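Long-range contact in trimeric intracellular cation channel type 1B.2 (Caenorhabditis elegans, PDB 5EIK), which conducts potassium across intracellular membranes as a homotrimer that binds PIP2, and may supply counter-ion current during calcium release from internal stores: residues A[133-145]-A[154-166]. Numbering follows the deposited sequence.
Sequences QRTHKIAAGVKHA and LVQILVGVAKGAG. With PT5 ([(2R)-1-octadecanoyloxy-3-[oxidanyl-[(1R,2R,3S,4R,5R,6S)-2,3,6-tris(oxidanyl)-4,5-diphosphonooxy-cyclohexyl]oxy-phospho ryl]oxy-propan-2-yl] (8Z)-icosa-5,8,11,14-tetraenoate), chain B.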
loop_
_atom_site.group_PDB
_atom_site.type_symbol
_atom_site.label_atom_id
_atom_site.label_comp_id
_atom_site.label_asym_id
_atom_site.label_seq_id
_atom_site.Cartn_x
_atom_site.Cartn_y
_atom_site.Cartn_z
ATOM N N GLN A 133 24.875 -10.941 3.707
ATOM C CA GLN A 133 23.719 -11.218 2.867
ATOM C C GLN A 133 23.012 -9.942 2.377
ATOM O O GLN A 133 22.541 -9.874 1.238
ATOM C CB GLN A 133 22.742 -12.130 3.626
ATOM C CG GLN A 133 21.727 -12.828 2.733
ATOM C CD GLN A 133 20.305 -12.571 3.182
ATOM O OE1 GLN A 133 20.003 -11.493 3.703
ATOM N NE2 GLN A 133 19.420 -13.546 2.974
ATOM N N ARG A 134 22.944 -8.929 3.228
ATOM C CA ARG A 134 22.318 -7.668 2.847
ATOM C C ARG A 134 23.054 -7.046 1.654
ATOM O O ARG A 134 22.426 -6.548 0.710
ATOM C CB ARG A 134 22.339 -6.679 4.011
ATOM C CG ARG A 134 21.650 -5.360 3.679
ATOM C CD ARG A 134 22.073 -4.254 4.627
ATOM N NE ARG A 134 21.858 -4.613 6.026
ATOM C CZ ARG A 134 20.687 -4.548 6.652
ATOM N NH1 ARG A 134 19.605 -4.128 6.008
ATOM N NH2 ARG A 134 20.600 -4.906 7.926
ATOM N N THR A 135 24.385 -7.067 1.712
ATOM C CA THR A 135 25.207 -6.501 0.647
ATOM C C THR A 135 24.881 -7.181 -0.671
ATOM O O THR A 135 24.795 -6.532 -1.714
ATOM C CB THR A 135 26.698 -6.677 0.939
ATOM O OG1 THR A 135 27.015 -6.047 2.188
ATOM C CG2 THR A 135 27.528 -6.032 -0.153
ATOM N N HIS A 136 24.697 -8.494 -0.621
ATOM C CA HIS A 136 24.348 -9.252 -1.816
ATOM C C HIS A 136 22.953 -8.873 -2.323
ATOM O O HIS A 136 22.723 -8.841 -3.528
ATOM C CB HIS A 136 24.371 -10.755 -1.522
ATOM C CG HIS A 136 23.782 -11.586 -2.618
ATOM N ND1 HIS A 136 24.484 -11.928 -3.753
ATOM C CD2 HIS A 136 22.538 -12.100 -2.775
ATOM C CE1 HIS A 136 23.698 -12.618 -4.562
ATOM N NE2 HIS A 136 22.512 -12.735 -3.991
ATOM N N LYS A 137 22.019 -8.604 -1.409
ATOM C CA LYS A 137 20.655 -8.240 -1.815
ATOM C C LYS A 137 20.668 -6.923 -2.590
ATOM O O LYS A 137 20.039 -6.799 -3.638
ATOM C CB LYS A 137 19.734 -8.083 -0.601
ATOM C CG LYS A 137 19.458 -9.349 0.184
ATOM C CD LYS A 137 18.457 -9.072 1.301
ATOM C CE LYS A 137 18.021 -10.346 2.005
ATOM N NZ LYS A 137 17.522 -11.360 1.036
ATOM N N ILE A 138 21.383 -5.939 -2.055
ATOM C CA ILE A 138 21.490 -4.647 -2.700
ATOM C C ILE A 138 22.104 -4.772 -4.088
ATOM O O ILE A 138 21.572 -4.227 -5.054
ATOM C CB ILE A 138 22.335 -3.686 -1.853
ATOM C CG1 ILE A 138 21.638 -3.462 -0.511
ATOM C CG2 ILE A 138 22.552 -2.364 -2.606
ATOM C CD1 ILE A 138 22.389 -2.599 0.432
ATOM N N ALA A 139 23.213 -5.503 -4.191
ATOM C CA ALA A 139 23.902 -5.672 -5.472
ATOM C C ALA A 139 23.008 -6.371 -6.479
ATOM O O ALA A 139 22.953 -5.984 -7.646
ATOM C CB ALA A 139 25.208 -6.457 -5.281
ATOM N N ALA A 140 22.299 -7.397 -6.020
ATOM C CA ALA A 140 21.393 -8.143 -6.886
ATOM C C ALA A 140 20.256 -7.237 -7.340
ATOM O O ALA A 140 19.824 -7.298 -8.492
ATOM C CB ALA A 140 20.827 -9.359 -6.141
ATOM N N GLY A 141 19.778 -6.400 -6.423
ATOM C CA GLY A 141 18.700 -5.485 -6.740
ATOM C C GLY A 141 19.105 -4.517 -7.835
ATOM O O GLY A 141 18.334 -4.252 -8.763
ATOM N N VAL A 142 20.324 -3.994 -7.727
ATOM C CA VAL A 142 20.845 -3.057 -8.710
ATOM C C VAL A 142 20.986 -3.731 -10.071
ATOM O O VAL A 142 20.587 -3.176 -11.099
ATOM C CB VAL A 142 22.211 -2.496 -8.255
ATOM C CG1 VAL A 142 22.873 -1.737 -9.384
ATOM C CG2 VAL A 142 22.009 -1.571 -7.060
ATOM N N LYS A 143 21.543 -4.937 -10.075
ATOM C CA LYS A 143 21.729 -5.682 -11.313
ATOM C C LYS A 143 20.386 -5.959 -11.981
ATOM O O LYS A 143 20.240 -5.797 -13.195
ATOM C CB LYS A 143 22.446 -6.999 -11.025
ATOM C CG LYS A 143 22.871 -7.759 -12.258
ATOM C CD LYS A 143 23.521 -9.078 -11.880
ATOM C CE LYS A 143 23.983 -9.847 -13.110
ATOM N NZ LYS A 143 24.648 -11.128 -12.745
ATOM N N HIS A 144 19.403 -6.372 -11.189
ATOM C CA HIS A 144 18.072 -6.650 -11.718
ATOM C C HIS A 144 17.488 -5.389 -12.366
ATOM O O HIS A 144 16.984 -5.432 -13.495
ATOM C CB HIS A 144 17.165 -7.144 -10.590
ATOM C CG HIS A 144 15.781 -7.505 -11.033
ATOM N ND1 HIS A 144 15.532 -8.292 -12.135
ATOM C CD2 HIS A 144 14.572 -7.217 -10.495
ATOM C CE1 HIS A 144 14.228 -8.473 -12.260
ATOM N NE2 HIS A 144 13.624 -7.831 -11.276
ATOM N N ALA A 145 17.576 -4.263 -11.661
ATOM C CA ALA A 145 17.052 -3.005 -12.179
ATOM C C ALA A 145 17.764 -2.568 -13.452
ATOM O O ALA A 145 17.134 -2.038 -14.368
ATOM C CB ALA A 145 17.165 -1.911 -11.125
ATOM N N LEU A 154 18.348 6.425 -11.276
ATOM C CA LEU A 154 17.576 6.624 -10.064
ATOM C C LEU A 154 16.815 5.363 -9.674
ATOM O O LEU A 154 16.873 4.934 -8.528
ATOM C CB LEU A 154 16.610 7.782 -10.257
ATOM C CG LEU A 154 16.039 8.385 -8.977
ATOM C CD1 LEU A 154 17.158 8.601 -7.968
ATOM C CD2 LEU A 154 15.349 9.700 -9.314
ATOM N N VAL A 155 16.102 4.774 -10.630
ATOM C CA VAL A 155 15.357 3.554 -10.365
ATOM C C VAL A 155 16.307 2.463 -9.856
ATOM O O VAL A 155 16.001 1.755 -8.891
ATOM C CB VAL A 155 14.646 3.049 -11.633
ATOM C CG1 VAL A 155 13.978 1.717 -11.361
ATOM C CG2 VAL A 155 13.608 4.057 -12.078
ATOM N N GLN A 156 17.459 2.340 -10.507
ATOM C CA GLN A 156 18.455 1.355 -10.129
ATOM C C GLN A 156 18.879 1.539 -8.669
ATOM O O GLN A 156 18.992 0.575 -7.915
ATOM C CB GLN A 156 19.662 1.476 -11.050
ATOM C CG GLN A 156 19.370 1.070 -12.491
ATOM C CD GLN A 156 20.424 1.574 -13.461
ATOM O OE1 GLN A 156 21.518 1.961 -13.050
ATOM N NE2 GLN A 156 20.104 1.567 -14.747
ATOM N N ILE A 157 19.099 2.782 -8.266
ATOM C CA ILE A 157 19.508 3.045 -6.903
ATOM C C ILE A 157 18.385 2.719 -5.918
ATOM O O ILE A 157 18.597 1.994 -4.945
ATOM C CB ILE A 157 19.955 4.512 -6.747
ATOM C CG1 ILE A 157 21.210 4.751 -7.585
ATOM C CG2 ILE A 157 20.282 4.821 -5.302
ATOM C CD1 ILE A 157 21.610 6.222 -7.684
ATOM N N LEU A 158 17.188 3.231 -6.180
ATOM C CA LEU A 158 16.058 2.986 -5.296
ATOM C C LEU A 158 15.761 1.497 -5.128
ATOM O O LEU A 158 15.464 1.034 -4.025
ATOM C CB LEU A 158 14.826 3.733 -5.809
ATOM C CG LEU A 158 15.047 5.246 -5.847
ATOM C CD1 LEU A 158 13.850 5.934 -6.481
ATOM C CD2 LEU A 158 15.294 5.759 -4.428
ATOM N N VAL A 159 15.844 0.744 -6.217
ATOM C CA VAL A 159 15.598 -0.686 -6.132
ATOM C C VAL A 159 16.655 -1.332 -5.222
ATOM O O VAL A 159 16.335 -2.185 -4.391
ATOM C CB VAL A 159 15.621 -1.339 -7.537
ATOM C CG1 VAL A 159 15.679 -2.861 -7.415
ATOM C CG2 VAL A 159 14.366 -0.932 -8.306
ATOM N N GLY A 160 17.906 -0.903 -5.372
ATOM C CA GLY A 160 18.971 -1.439 -4.556
ATOM C C GLY A 160 18.706 -1.164 -3.088
ATOM O O GLY A 160 18.917 -2.027 -2.229
ATOM N N VAL A 161 18.240 0.046 -2.796
ATOM C CA VAL A 161 17.940 0.432 -1.426
ATOM C C VAL A 161 16.738 -0.354 -0.896
ATOM O O VAL A 161 16.713 -0.758 0.268
ATOM C CB VAL A 161 17.648 1.946 -1.342
ATOM C CG1 VAL A 161 17.298 2.344 0.076
ATOM C CG2 VAL A 161 18.864 2.727 -1.812
ATOM N N ALA A 162 15.749 -0.577 -1.757
ATOM C CA ALA A 162 14.548 -1.312 -1.363
ATOM C C ALA A 162 14.912 -2.733 -0.958
ATOM O O ALA A 162 14.381 -3.259 0.016
ATOM C CB ALA A 162 13.530 -1.330 -2.510
ATOM N N LYS A 163 15.820 -3.348 -1.708
ATOM C CA LYS A 163 16.263 -4.705 -1.405
ATOM C C LYS A 163 17.043 -4.759 -0.100
ATOM O O LYS A 163 16.977 -5.749 0.626
ATOM C CB LYS A 163 17.145 -5.255 -2.533
ATOM C CG LYS A 163 16.399 -5.552 -3.819
ATOM C CD LYS A 163 15.440 -6.720 -3.658
ATOM C CE LYS A 163 15.945 -7.962 -4.372
ATOM N NZ LYS A 163 17.266 -8.416 -3.859
ATOM N N GLY A 164 17.772 -3.687 0.204
ATOM C CA GLY A 164 18.571 -3.656 1.417
ATOM C C GLY A 164 17.921 -3.112 2.677
ATOM O O GLY A 164 18.285 -3.523 3.779
ATOM N N ALA A 165 16.959 -2.205 2.540
ATOM C CA ALA A 165 16.317 -1.615 3.715
ATOM C C ALA A 165 14.784 -1.611 3.712
ATOM O O ALA A 165 14.163 -0.868 4.467
ATOM C CB ALA A 165 16.826 -0.186 3.897
ATOM N N GLY A 166 14.168 -2.443 2.883
ATOM C CA GLY A 166 12.713 -2.463 2.827
ATOM C C GLY A 166 11.975 -2.989 4.048
ATOM O O GLY A 166 10.756 -2.840 4.150
HETATM O O12 PT5 B . 14.938 4.188 8.759
HETATM P P1 PT5 B . 13.812 3.360 8.161
HETATM O O13 PT5 B . 13.895 3.138 6.439
HETATM O O11 PT5 B . 12.306 3.961 8.407
HETATM O O6 PT5 B . 14.274 0.922 11.177
HETATM O O1 PT5 B . 13.748 1.873 8.690
HETATM C C1 PT5 B . 14.930 1.091 8.890
HETATM C C6 PT5 B . 14.572 0.155 10.008
HETATM C C2 PT5 B . 15.360 0.263 7.621
HETATM O O2 PT5 B . 14.259 -0.544 7.163
HETATM C C3 PT5 B . 16.530 -0.707 7.973
HETATM O O3 PT5 B . 16.795 -1.506 6.828
HETATM C C4 PT5 B . 16.199 -1.615 9.130
HETATM O O4 PT5 B . 17.346 -2.297 9.539
HETATM P P4 PT5 B . 17.455 -3.915 9.373
HETATM O O41 PT5 B . 16.237 -4.712 10.075
HETATM O O42 PT5 B . 18.842 -4.449 10.010
HETATM O O43 PT5 B . 17.419 -4.244 7.904
HETATM C C5 PT5 B . 15.681 -0.844 10.360
HETATM O O5 PT5 B . 15.157 -1.803 11.278
HETATM P P5 PT5 B . 16.031 -2.043 12.639
HETATM O O52 PT5 B . 17.492 -1.414 12.570
HETATM O O51 PT5 B . 15.142 -1.447 13.935
HETATM O O53 PT5 B . 15.977 -3.705 12.708
HETATM C C7 PT5 B . 12.765 2.587 5.706
HETATM C C8 PT5 B . 12.614 3.429 4.426
HETATM C C9 PT5 B . 11.611 4.622 4.545
HETATM O O16 PT5 B . 12.174 2.537 3.329
HETATM C C10 PT5 B . 13.127 2.197 2.412
HETATM O O17 PT5 B . 13.967 1.332 2.592
HETATM O O18 PT5 B . 10.647 4.570 3.406
HETATM C C11 PT5 B . 9.932 5.726 2.947
HETATM O O19 PT5 B . 10.294 6.929 3.096
HETATM C C12 PT5 B . 13.049 2.999 1.112
HETATM C C13 PT5 B . 12.945 2.213 -0.220
HETATM C C14 PT5 B . 12.935 3.178 -1.429
HETATM C C15 PT5 B . 11.534 3.371 -2.037
HETATM C C16 PT5 B . 11.549 4.159 -3.379
HETATM C C17 PT5 B . 10.346 5.142 -3.537
HETATM C C18 PT5 B . 9.724 5.123 -4.937
HETATM C C19 PT5 B . 8.528 5.387 -5.199
HETATM C C20 PT5 B . 7.116 4.853 -4.906
HETATM C C21 PT5 B . 6.345 5.550 -3.757
HETATM C C22 PT5 B . 5.087 4.774 -3.321
HETATM C C23 PT5 B . 3.876 5.693 -3.063
HETATM C C24 PT5 B . 2.594 5.221 -3.781
HETATM C C31 PT5 B . 8.632 5.355 2.227
HETATM C C32 PT5 B . 8.860 4.979 0.735
HETATM C C33 PT5 B . 7.571 4.473 0.022
HETATM C C34 PT5 B . 7.396 2.932 0.023
HETATM C C35 PT5 B . 6.052 2.293 -0.586
HETATM C C36 PT5 B . 4.998 1.874 0.200
HETATM C C37 PT5 B . 3.556 2.041 -0.329
HETATM C C38 PT5 B . 2.856 0.818 -0.005
HETATM C C39 PT5 B . 1.829 0.597 1.013
HETATM C C40 PT5 B . 2.192 0.591 2.464
HETATM C C25 PT5 B . 1.615 4.503 -2.820
HETATM C C26 PT5 B . 0.454 3.818 -3.559
HETATM C C41 PT5 B . 1.751 1.787 3.315
HETATM C C42 PT5 B . 2.319 1.745 4.739
HETATM C C43 PT5 B . 3.652 2.489 4.882
#
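Ile138 and Gly160 mark the closest backbone approach, CA to CA 4.5 Å, where segments 133-145 and 154-166 pack antiparallel at 149° with their helix axes 7.4 Å apart at their closest. Three glycines, with no side chain, let the backbones come this close: Lys163 CG lies against Gly141, Val142 CG2 against Gly160 and Ile138 CG1 against Gly164, 3.6 Å from its CA. Ala145, small enough for the other end, sets CB 3.9 Å from Val159 CB. Lys163 is a knob in a hole formed by Lys137, Ile138, Ala140 and Gly141; its chain, bent at chi2 and again beyond, curls NZ back to a weak hydrogen bond with Lys137 O. The pair is a transmembrane helical hairpin of the TRIC fold, its second arm belonging to a discontinuous membrane helix whose break adjoins the PIP2 site. There Arg134 CG stands anti to the backbone N (chi1 -178°), and a bend at chi3 (-55°) brings the guanidinium's edge to Gly164 O and the phosphate: NH1 bonds PT5 O43 (2.9 Å) and, weakly, Gly164 O (2.7 Å), while NH2 takes O42 (2.8 Å). Glu131 pairs with NE, and Lys130 also bonds the lipid. A leucine in place of Arg134 would probably leave the 4-phosphate short of a positive partner and Gly164 O without this donor. Ala165 O receives the inositol hydroxyl O2 at 2.7 Å.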